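Local atomic coordinates of uncharacterized protein (Bacteroides thetaiotaomicron, PDB entry 4F54), a protein that is of unknown function but belongs to the DUF4136 family, and is probably a lipoprotein of the bacterial cell envelope. Residues Tyr17-Asn22 / Phe188-Tyr193; Gln88-Ala93 / Gly112-Ser117; Asn138-Glu143 / Thr166-Gly171. All coordinates share one frame; numbering follows the deposited sequence.

Contact 1. Residues Tyr17-Asn22 / Phe188-Tyr193; sequences YLVYTN and FTQSPY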
loop_
_atom_site.group_PDB
_atom_site.type_symbol
_atom_site.label_atom_id
_atom_site.label_comp_id
_atom_site.label_asym_id
_atom_site.label_seq_id
_atom_site.Cartn_x
_atom_site.Cartn_y
_atom_site.Cartn_z
ATOM N N TYR A 17 5.584 -14.345 -8.754
ATOM C CA TYR A 17 5.735 -13.214 -7.843
ATOM C C TYR A 17 5.587 -13.722 -6.391
ATOM O O TYR A 17 5.229 -14.879 -6.147
ATOM C CB TYR A 17 4.686 -12.152 -8.143
ATOM C CG TYR A 17 3.278 -12.698 -8.142
ATOM C CD1 TYR A 17 2.581 -12.908 -6.946
ATOM C CD2 TYR A 17 2.672 -13.099 -9.330
ATOM C CE1 TYR A 17 1.314 -13.458 -6.947
ATOM C CE2 TYR A 17 1.410 -13.631 -9.350
ATOM C CZ TYR A 17 0.724 -13.825 -8.165
ATOM O OH TYR A 17 -0.556 -14.380 -8.218
ATOM N N LEU A 18 5.895 -12.847 -5.439
ATOM C CA LEU A 18 5.860 -13.115 -3.994
ATOM C C LEU A 18 4.986 -12.060 -3.365
ATOM O O LEU A 18 5.074 -10.917 -3.723
ATOM C CB LEU A 18 7.253 -13.017 -3.377
ATOM C CG LEU A 18 8.300 -14.029 -3.922
ATOM C CD1 LEU A 18 9.724 -13.735 -3.480
ATOM C CD2 LEU A 18 7.936 -15.467 -3.571
ATOM N N VAL A 19 4.179 -12.439 -2.385
ATOM C CA VAL A 19 3.234 -11.538 -1.748
ATOM C C VAL A 19 3.349 -11.721 -0.228
ATOM O O VAL A 19 3.151 -12.826 0.285
ATOM C CB VAL A 19 1.777 -11.829 -2.174
ATOM C CG1 VAL A 19 0.780 -10.930 -1.390
ATOM C CG2 VAL A 19 1.607 -11.618 -3.658
ATOM N N TYR A 20 3.630 -10.625 0.474
ATOM C CA TYR A 20 3.749 -10.606 1.926
ATOM C C TYR A 20 2.703 -9.619 2.456
ATOM O O TYR A 20 2.460 -8.565 1.876
ATOM C CB TYR A 20 5.167 -10.186 2.370
ATOM C CG TYR A 20 6.268 -11.022 1.783
ATOM C CD1 TYR A 20 6.552 -12.284 2.307
ATOM C CD2 TYR A 20 7.005 -10.572 0.663
ATOM C CE1 TYR A 20 7.548 -13.081 1.753
ATOM C CE2 TYR A 20 7.987 -11.364 0.087
ATOM C CZ TYR A 20 8.260 -12.616 0.641
ATOM O OH TYR A 20 9.230 -13.407 0.103
ATOM N N THR A 21 2.022 -10.028 3.508
ATOM C CA THR A 21 1.043 -9.266 4.171
ATOM C C THR A 21 1.248 -9.342 5.683
ATOM O O THR A 21 1.712 -10.315 6.250
ATOM C CB THR A 21 -0.415 -9.730 3.850
ATOM O OG1 THR A 21 -0.494 -11.157 4.011
ATOM C CG2 THR A 21 -0.793 -9.498 2.416
ATOM N N ASN A 22 0.990 -8.209 6.322
ATOM C CA ASN A 22 1.136 -8.032 7.758
ATOM C C ASN A 22 0.010 -7.148 8.225
ATOM O O ASN A 22 -0.446 -6.273 7.476
ATOM C CB ASN A 22 2.517 -7.464 8.137
ATOM C CG ASN A 22 3.624 -8.467 7.890
ATOM O OD1 ASN A 22 4.186 -8.491 6.826
ATOM N ND2 ASN A 22 3.845 -9.389 8.844
ATOM N N PHE A 188 -5.167 -10.021 -0.962
ATOM C CA PHE A 188 -6.467 -10.138 -0.271
ATOM C C PHE A 188 -6.844 -11.573 0.064
ATOM O O PHE A 188 -7.364 -11.835 1.142
ATOM C CB PHE A 188 -7.590 -9.439 -1.065
ATOM C CG PHE A 188 -7.541 -7.957 -0.950
ATOM C CD1 PHE A 188 -6.778 -7.185 -1.849
ATOM C CD2 PHE A 188 -8.195 -7.336 0.059
ATOM C CE1 PHE A 188 -6.729 -5.793 -1.742
ATOM C CE2 PHE A 188 -8.141 -5.972 0.180
ATOM C CZ PHE A 188 -7.388 -5.193 -0.719
ATOM N N THR A 189 -6.576 -12.517 -0.846
ATOM C CA THR A 189 -6.848 -13.927 -0.596
ATOM C C THR A 189 -6.186 -14.441 0.694
ATOM O O THR A 189 -6.785 -15.168 1.471
ATOM C CB THR A 189 -6.404 -14.786 -1.808
ATOM O OG1 THR A 189 -7.113 -14.318 -2.965
ATOM C CG2 THR A 189 -6.680 -16.266 -1.549
ATOM N N GLN A 190 -4.944 -14.037 0.913
ATOM C CA GLN A 190 -4.213 -14.433 2.131
ATOM C C GLN A 190 -4.472 -13.514 3.333
ATOM O O GLN A 190 -3.752 -13.603 4.339
ATOM C CB GLN A 190 -2.694 -14.532 1.830
ATOM C CG GLN A 190 -1.975 -13.206 1.578
ATOM C CD GLN A 190 -0.546 -13.436 1.129
ATOM O OE1 GLN A 190 -0.322 -14.083 0.074
ATOM N NE2 GLN A 190 0.450 -12.851 1.855
ATOM N N SER A 191 -5.499 -12.652 3.257
ATOM C CA SER A 191 -5.936 -11.763 4.364
ATOM C C SER A 191 -7.441 -12.021 4.707
ATOM O O SER A 191 -8.289 -11.134 4.512
ATOM C CB SER A 191 -5.662 -10.285 3.983
ATOM O OG SER A 191 -4.289 -10.114 3.620
ATOM N N PRO A 192 -7.762 -13.242 5.160
ATOM C CA PRO A 192 -9.173 -13.646 5.359
ATOM C C PRO A 192 -9.910 -12.822 6.440
ATOM O O PRO A 192 -11.151 -12.735 6.441
ATOM C CB PRO A 192 -9.055 -15.131 5.748
ATOM C CG PRO A 192 -7.662 -15.301 6.269
ATOM C CD PRO A 192 -6.828 -14.349 5.451
ATOM N N TYR A 193 -9.140 -12.214 7.336
ATOM C CA TYR A 193 -9.650 -11.330 8.399
ATOM C C TYR A 193 -10.098 -9.957 7.908
ATOM O O TYR A 193 -10.776 -9.247 8.644
ATOM C CB TYR A 193 -8.556 -11.095 9.490
ATOM C CG TYR A 193 -7.234 -10.695 8.867
ATOM C CD1 TYR A 193 -6.988 -9.395 8.452
ATOM C CD2 TYR A 193 -6.294 -11.678 8.533
ATOM C CE1 TYR A 193 -5.814 -9.066 7.815
ATOM C CE2 TYR A 193 -5.112 -11.332 7.868
ATOM C CZ TYR A 193 -4.892 -10.028 7.529
ATOM O OH TYR A 193 -3.759 -9.678 6.867
HETATM O O HOH W 1 -2.328 -11.765 5.957
#
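Gln190 sends its CG into the crowded position between its own backbone N and carbonyl carbon (chi1 70°) and then runs on extended, which carries its amide from the end of helix 179-189 to Val19 and Thr21. Thr21 answers with a chi1 of 49° that turns OG1 to meet it. NE2 of Gln190 spends both N-H groups on the strand: one gives an almost straight bond to Thr21 OG1 at 2.9 Å, lying in the amide plane, while the other reaches Val19 O at 3.1 Å from well above the carbonyl plane. Gln190 OE1, bonded back to Gln186, rests 3.6 Å from Val19 CG1, so both ends of the amide fix its rotation. An alanine here is likely to leave Val19 O and Thr21 OG1 without their shared donor and open a gap beside the valine methyl. Water 1 joins Thr21 OG1 (2.7 Å) to Gln190 O (2.8 Å) and to Tyr193 OH (2.7 Å). Thr21 suits its place because its hydroxyl accepts from Gln190 NE2 and meets water 1, while its methyl fills the space beside Ser191, whose OG is held by Ser187 and Trp161. The arrangement is the end of the last helix tied to the edge strand 18-23 of a mixed sheet that carries helices on one face.

Contact 2. Residues Gln88-Ala93 / Gly112-Ser117; sequences QVSYIA and GYWGPS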
loop_
_atom_site.group_PDB
_atom_site.type_symbol
_atom_site.label_atom_id
_atom_site.label_comp_id
_atom_site.label_asym_id
_atom_site.label_seq_id
_atom_site.Cartn_x
_atom_site.Cartn_y
_atom_site.Cartn_z
ATOM N N GLN A 88 -3.009 3.661 0.444
ATOM C CA GLN A 88 -1.987 4.311 -0.383
ATOM C C GLN A 88 -1.094 3.218 -0.966
ATOM O O GLN A 88 -0.777 2.209 -0.287
ATOM C CB GLN A 88 -1.155 5.325 0.441
ATOM C CG GLN A 88 -0.429 4.733 1.669
ATOM C CD GLN A 88 0.057 5.755 2.650
ATOM O OE1 GLN A 88 -0.491 6.880 2.701
ATOM N NE2 GLN A 88 1.111 5.432 3.413
ATOM N N VAL A 89 -0.756 3.383 -2.252
ATOM C CA VAL A 89 -0.014 2.388 -3.059
ATOM C C VAL A 89 1.221 3.099 -3.610
ATOM O O VAL A 89 1.132 4.225 -4.123
ATOM C CB VAL A 89 -0.844 1.819 -4.235
ATOM C CG1 VAL A 89 -0.060 0.745 -5.005
ATOM C CG2 VAL A 89 -2.207 1.220 -3.767
ATOM N N SER A 90 2.365 2.438 -3.531
ATOM C CA SER A 90 3.624 2.932 -4.099
ATOM C C SER A 90 4.357 1.847 -4.905
ATOM O O SER A 90 4.350 0.672 -4.536
ATOM C CB SER A 90 4.580 3.428 -3.024
ATOM O OG SER A 90 3.952 4.397 -2.188
ATOM N N TYR A 91 4.906 2.268 -6.037
ATOM C CA TYR A 91 5.785 1.463 -6.867
ATOM C C TYR A 91 7.257 1.872 -6.649
ATOM O O TYR A 91 7.580 3.035 -6.818
ATOM C CB TYR A 91 5.416 1.666 -8.312
ATOM C CG TYR A 91 6.255 0.907 -9.292
ATOM C CD1 TYR A 91 6.216 -0.493 -9.330
ATOM C CD2 TYR A 91 7.068 1.551 -10.225
ATOM C CE1 TYR A 91 6.957 -1.224 -10.271
ATOM C CE2 TYR A 91 7.828 0.825 -11.153
ATOM C CZ TYR A 91 7.800 -0.576 -11.157
ATOM O OH TYR A 91 8.559 -1.292 -12.096
ATOM N N ILE A 92 8.106 0.896 -6.326
ATOM C CA ILE A 92 9.502 1.127 -6.082
ATOM C C ILE A 92 10.258 0.947 -7.386
ATOM O O ILE A 92 10.396 -0.188 -7.870
ATOM C CB ILE A 92 10.056 0.189 -4.959
ATOM C CG1 ILE A 92 9.131 0.216 -3.702
ATOM C CG2 ILE A 92 11.550 0.507 -4.713
ATOM C CD1 ILE A 92 9.508 -0.842 -2.668
ATOM N N ALA A 93 10.738 2.062 -7.933
ATOM C CA ALA A 93 11.548 2.104 -9.180
ATOM C C ALA A 93 13.038 2.266 -8.881
ATOM O O ALA A 93 13.888 2.004 -9.741
ATOM C CB ALA A 93 11.075 3.223 -10.101
ATOM N N GLY A 112 9.906 11.806 -0.745
ATOM C CA GLY A 112 8.589 12.005 -1.358
ATOM C C GLY A 112 7.488 11.063 -0.923
ATOM O O GLY A 112 6.425 11.047 -1.527
ATOM N N TYR A 113 7.713 10.267 0.119
ATOM C CA TYR A 113 6.751 9.234 0.478
ATOM C C TYR A 113 5.468 9.894 0.967
ATOM O O TYR A 113 5.512 11.003 1.486
ATOM C CB TYR A 113 7.297 8.326 1.582
ATOM C CG TYR A 113 6.467 7.060 1.747
ATOM C CD1 TYR A 113 6.432 6.134 0.708
ATOM C CD2 TYR A 113 5.635 6.860 2.857
ATOM C CE1 TYR A 113 5.647 5.027 0.798
ATOM C CE2 TYR A 113 4.873 5.699 2.970
ATOM C CZ TYR A 113 4.853 4.845 1.924
ATOM O OH TYR A 113 4.121 3.710 2.019
ATOM N N TRP A 114 4.363 9.179 0.845
ATOM C CA TRP A 114 3.090 9.619 1.433
ATOM C C TRP A 114 3.253 10.177 2.814
ATOM O O TRP A 114 3.980 9.603 3.626
ATOM C CB TRP A 114 2.130 8.432 1.506
ATOM C CG TRP A 114 1.816 7.819 0.178
ATOM C CD1 TRP A 114 2.419 6.695 -0.425
ATOM C CD2 TRP A 114 0.827 8.270 -0.779
ATOM N NE1 TRP A 114 1.828 6.405 -1.627
ATOM C CE2 TRP A 114 0.900 7.353 -1.930
ATOM C CE3 TRP A 114 -0.135 9.264 -0.782
ATOM C CZ2 TRP A 114 0.044 7.478 -3.036
ATOM C CZ3 TRP A 114 -0.923 9.418 -1.936
ATOM C CH2 TRP A 114 -0.868 8.511 -3.003
ATOM N N GLY A 115 2.669 11.349 3.066
ATOM C CA GLY A 115 2.675 11.910 4.388
ATOM C C GLY A 115 1.388 11.666 5.117
ATOM O O GLY A 115 0.320 11.662 4.497
ATOM N N PRO A 116 1.455 11.570 6.460
ATOM C CA PRO A 116 0.166 11.434 7.180
ATOM C C PRO A 116 -0.785 12.567 6.921
ATOM O O PRO A 116 -2.031 12.409 6.968
ATOM C CB PRO A 116 0.581 11.436 8.652
ATOM C CG PRO A 116 1.947 10.814 8.612
ATOM C CD PRO A 116 2.604 11.379 7.374
ATOM N N SER A 117 -0.214 13.742 6.725
ATOM C CA SER A 117 -1.046 14.944 6.512
ATOM C C SER A 117 -1.758 14.988 5.136
ATOM O O SER A 117 -2.643 15.781 4.928
ATOM C CB SER A 117 -0.272 16.254 6.735
ATOM O OG SER A 117 0.756 16.372 5.774
HETATM O O HOH W 2 2.539 3.069 -0.256
#
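Gln88 and Trp114 form the tight half of this buried contact. The methylene CB of Gln88 sits over the five-membered ring of the indole, 3.6 Å from its centroid and 5° off the ring normal, a CH-pi contact. The rest of the glutamine slides back past the tryptophan, its amide plane tilted 21° from the ring and its OE1 3.3 Å from Trp114 CB. Glutamine suits this place because its aliphatic part packs on the indole while OE1 accepts from Trp119 and NE2 gives to Glu143; tryptophan offers it a flat apolar face and the strand one N-H. At the edge of the ring, Trp114 NE1 is shared between two weak bonds, to Ser90 OG at 3.0 Å and to Val89 O at 3.4 Å. The Tyr113 side is looser: Ser90 OG lies obliquely to the ring, 3.5 Å from Tyr113 CE1, and one water, water 2, donates to Tyr113 OH (2.8 Å) and lies 2.7 Å from Ser90 OG. The tyrosine also brings that hydroxyl to Glu143. The side chain of Trp114 lies about 6 Å from a bound sulfate. An aromatic-rich connection thus packs on strands 85-92 and 42-44, on one face of the mixed sheet.

Contact 3. Residues Asn138-Glu143 / Thr166-Gly171; sequences NSFITE and TGFETG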
loop_
_atom_site.group_PDB
_atom_site.type_symbol
_atom_site.label_atom_id
_atom_site.label_comp_id
_atom_site.label_asym_id
_atom_site.label_seq_id
_atom_site.Cartn_x
_atom_site.Cartn_y
_atom_site.Cartn_z
ATOM N N ASN A 138 10.941 -2.718 -8.905
ATOM C CA ASN A 138 9.833 -3.412 -9.562
ATOM C C ASN A 138 8.946 -4.129 -8.535
ATOM O O ASN A 138 8.634 -5.312 -8.684
ATOM C CB ASN A 138 10.351 -4.368 -10.622
ATOM C CG ASN A 138 9.285 -4.735 -11.630
ATOM O OD1 ASN A 138 8.420 -3.932 -11.954
ATOM N ND2 ASN A 138 9.299 -6.003 -12.112
ATOM N N SER A 139 8.657 -3.438 -7.448
ATOM C CA SER A 139 7.919 -3.988 -6.312
ATOM C C SER A 139 6.931 -2.931 -5.819
ATOM O O SER A 139 7.055 -1.769 -6.126
ATOM C CB SER A 139 8.915 -4.328 -5.211
ATOM O OG SER A 139 9.825 -5.344 -5.623
ATOM N N PHE A 140 5.906 -3.371 -5.094
ATOM C CA PHE A 140 4.858 -2.474 -4.569
ATOM C C PHE A 140 4.764 -2.554 -3.055
ATOM O O PHE A 140 4.747 -3.624 -2.512
ATOM C CB PHE A 140 3.479 -2.761 -5.140
ATOM C CG PHE A 140 3.363 -2.607 -6.655
ATOM C CD1 PHE A 140 3.730 -3.638 -7.520
ATOM C CD2 PHE A 140 2.802 -1.451 -7.205
ATOM C CE1 PHE A 140 3.573 -3.481 -8.910
ATOM C CE2 PHE A 140 2.663 -1.289 -8.582
ATOM C CZ PHE A 140 3.064 -2.305 -9.434
ATOM N N ILE A 141 4.630 -1.381 -2.407
ATOM C CA ILE A 141 4.299 -1.278 -0.951
ATOM C C ILE A 141 2.946 -0.589 -0.877
ATOM O O ILE A 141 2.786 0.502 -1.409
ATOM C CB ILE A 141 5.302 -0.428 -0.123
ATOM C CG1 ILE A 141 6.599 -1.166 0.148
ATOM C CG2 ILE A 141 4.733 -0.018 1.263
ATOM C CD1 ILE A 141 6.467 -2.320 1.150
ATOM N N THR A 142 1.998 -1.241 -0.215
ATOM C CA THR A 142 0.635 -0.778 -0.040
ATOM C C THR A 142 0.359 -0.765 1.444
ATOM O O THR A 142 0.650 -1.715 2.156
ATOM C CB THR A 142 -0.356 -1.654 -0.782
ATOM O OG1 THR A 142 -0.012 -1.626 -2.168
ATOM C CG2 THR A 142 -1.856 -1.207 -0.513
ATOM N N GLU A 143 -0.209 0.330 1.912
ATOM C CA GLU A 143 -0.593 0.514 3.333
ATOM C C GLU A 143 -2.054 0.968 3.412
ATOM O O GLU A 143 -2.514 1.838 2.645
ATOM C CB GLU A 143 0.325 1.519 4.037
ATOM C CG GLU A 143 1.764 1.024 4.143
ATOM C CD GLU A 143 2.704 2.131 4.640
ATOM O OE1 GLU A 143 2.664 3.252 4.102
ATOM O OE2 GLU A 143 3.477 1.897 5.600
ATOM N N THR A 166 6.428 -8.444 -4.664
ATOM C CA THR A 166 7.840 -8.392 -5.099
ATOM C C THR A 166 8.220 -9.644 -5.852
ATOM O O THR A 166 7.365 -10.490 -6.084
ATOM C CB THR A 166 8.775 -8.102 -3.895
ATOM O OG1 THR A 166 10.091 -7.786 -4.377
ATOM C CG2 THR A 166 8.842 -9.282 -2.927
ATOM N N GLY A 167 9.477 -9.775 -6.267
ATOM C CA GLY A 167 9.893 -11.005 -6.917
ATOM C C GLY A 167 9.242 -11.317 -8.255
ATOM O O GLY A 167 9.158 -12.456 -8.673
ATOM N N PHE A 168 8.817 -10.276 -8.955
ATOM C CA PHE A 168 8.129 -10.440 -10.234
ATOM C C PHE A 168 9.053 -10.927 -11.339
ATOM O O PHE A 168 10.144 -10.392 -11.557
ATOM C CB PHE A 168 7.511 -9.128 -10.673
ATOM C CG PHE A 168 6.286 -8.716 -9.890
ATOM C CD1 PHE A 168 5.036 -9.237 -10.214
ATOM C CD2 PHE A 168 6.362 -7.761 -8.899
ATOM C CE1 PHE A 168 3.912 -8.869 -9.525
ATOM C CE2 PHE A 168 5.215 -7.384 -8.194
ATOM C CZ PHE A 168 3.989 -7.938 -8.530
ATOM N N GLU A 169 8.618 -11.961 -12.059
ATOM C CA GLU A 169 9.385 -12.472 -13.184
ATOM C C GLU A 169 9.403 -11.455 -14.331
ATOM O O GLU A 169 8.458 -10.696 -14.510
ATOM C CB GLU A 169 8.862 -13.849 -13.676
ATOM C CG GLU A 169 9.092 -15.035 -12.724
ATOM C CD GLU A 169 10.546 -15.237 -12.277
ATOM O OE1 GLU A 169 11.404 -15.589 -13.120
ATOM O OE2 GLU A 169 10.828 -15.062 -11.068
ATOM N N THR A 170 10.494 -11.454 -15.103
ATOM C CA THR A 170 10.664 -10.432 -16.140
ATOM C C THR A 170 10.723 -10.996 -17.564
ATOM O O THR A 170 10.973 -10.240 -18.497
ATOM C CB THR A 170 11.906 -9.571 -15.834
ATOM O OG1 THR A 170 13.043 -10.433 -15.789
ATOM C CG2 THR A 170 11.765 -8.815 -14.519
ATOM N N GLY A 171 10.517 -12.309 -17.762
ATOM C CA GLY A 171 10.432 -12.892 -19.140
ATOM C C GLY A 171 9.106 -12.503 -19.809
ATOM O O GLY A 171 8.169 -12.132 -19.118
HETATM O O HOH W 3 11.059 -8.018 -10.965
HETATM O O HOH W 4 10.048 -7.497 -8.405
#
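Near one end of the antiparallel pair of strands 139-146 and 159-166, where the chains part, Ser139 and Thr166 stand side by side with their CA atoms 4.6 Å apart. A serine and a threonine put two short hydroxyls next to each other here, Ser139 OG lying 2.8 Å from Thr166 OG1; the threonine gets there by setting OG1 anti to its backbone N (chi1 -168°). Ser139 OG is hydrogen-bonded to Thr137 O. Past this pair both chains turn aside, Asn138 with phi 51° and Gly167 with phi 65°, values that asparagine and glycine adopt more readily than most residues. One water then bridges the two backbones and a second links the Asn138 side chain to Phe168 O. Water 4 donates to Asn138 O at 2.6 Å and accepts from Phe168 N at 3.1 Å, while water 3 accepts from Asn138 ND2 at 2.9 Å and donates to Phe168 O at 2.6 Å. The other end of that amide, OD1, is bonded to Tyr91. Phe168 lays the edge of its ring by Asn138 O, with CD2 3.3 Å away, and brings CE2 to the edge of the Phe140 ring, 4.1 Å from CD1, the two side chains crossing at about a right angle. Phe140 leans on Ala180, and Phe168 on Leu179 and Ala183. The result is two antiparallel strands diverging with waters between them, their phenylalanines packed against helix 179-189.

The three contacts step across one sheet, whose strands run in the order 18-23, 159-166, 139-146, 85-92. Contact 2 is buried, contact 3 partly so, and contact 1 lies at the surface. Contacts 1 and 3 both involve helix 179-189, one at its end and one along its side, and they join directly where Leu18 N meets Thr166 O at 2.9 Å. Contact 2 lies on the opposite face, beneath the aromatic connection, and is tied to strand 139-146 through Glu143. Chemistry follows place: an amide and water at the edge, a CH-pi contact on an indole and weak bonds at its edge inside, and water bridges beside phenylalanines where the strands part.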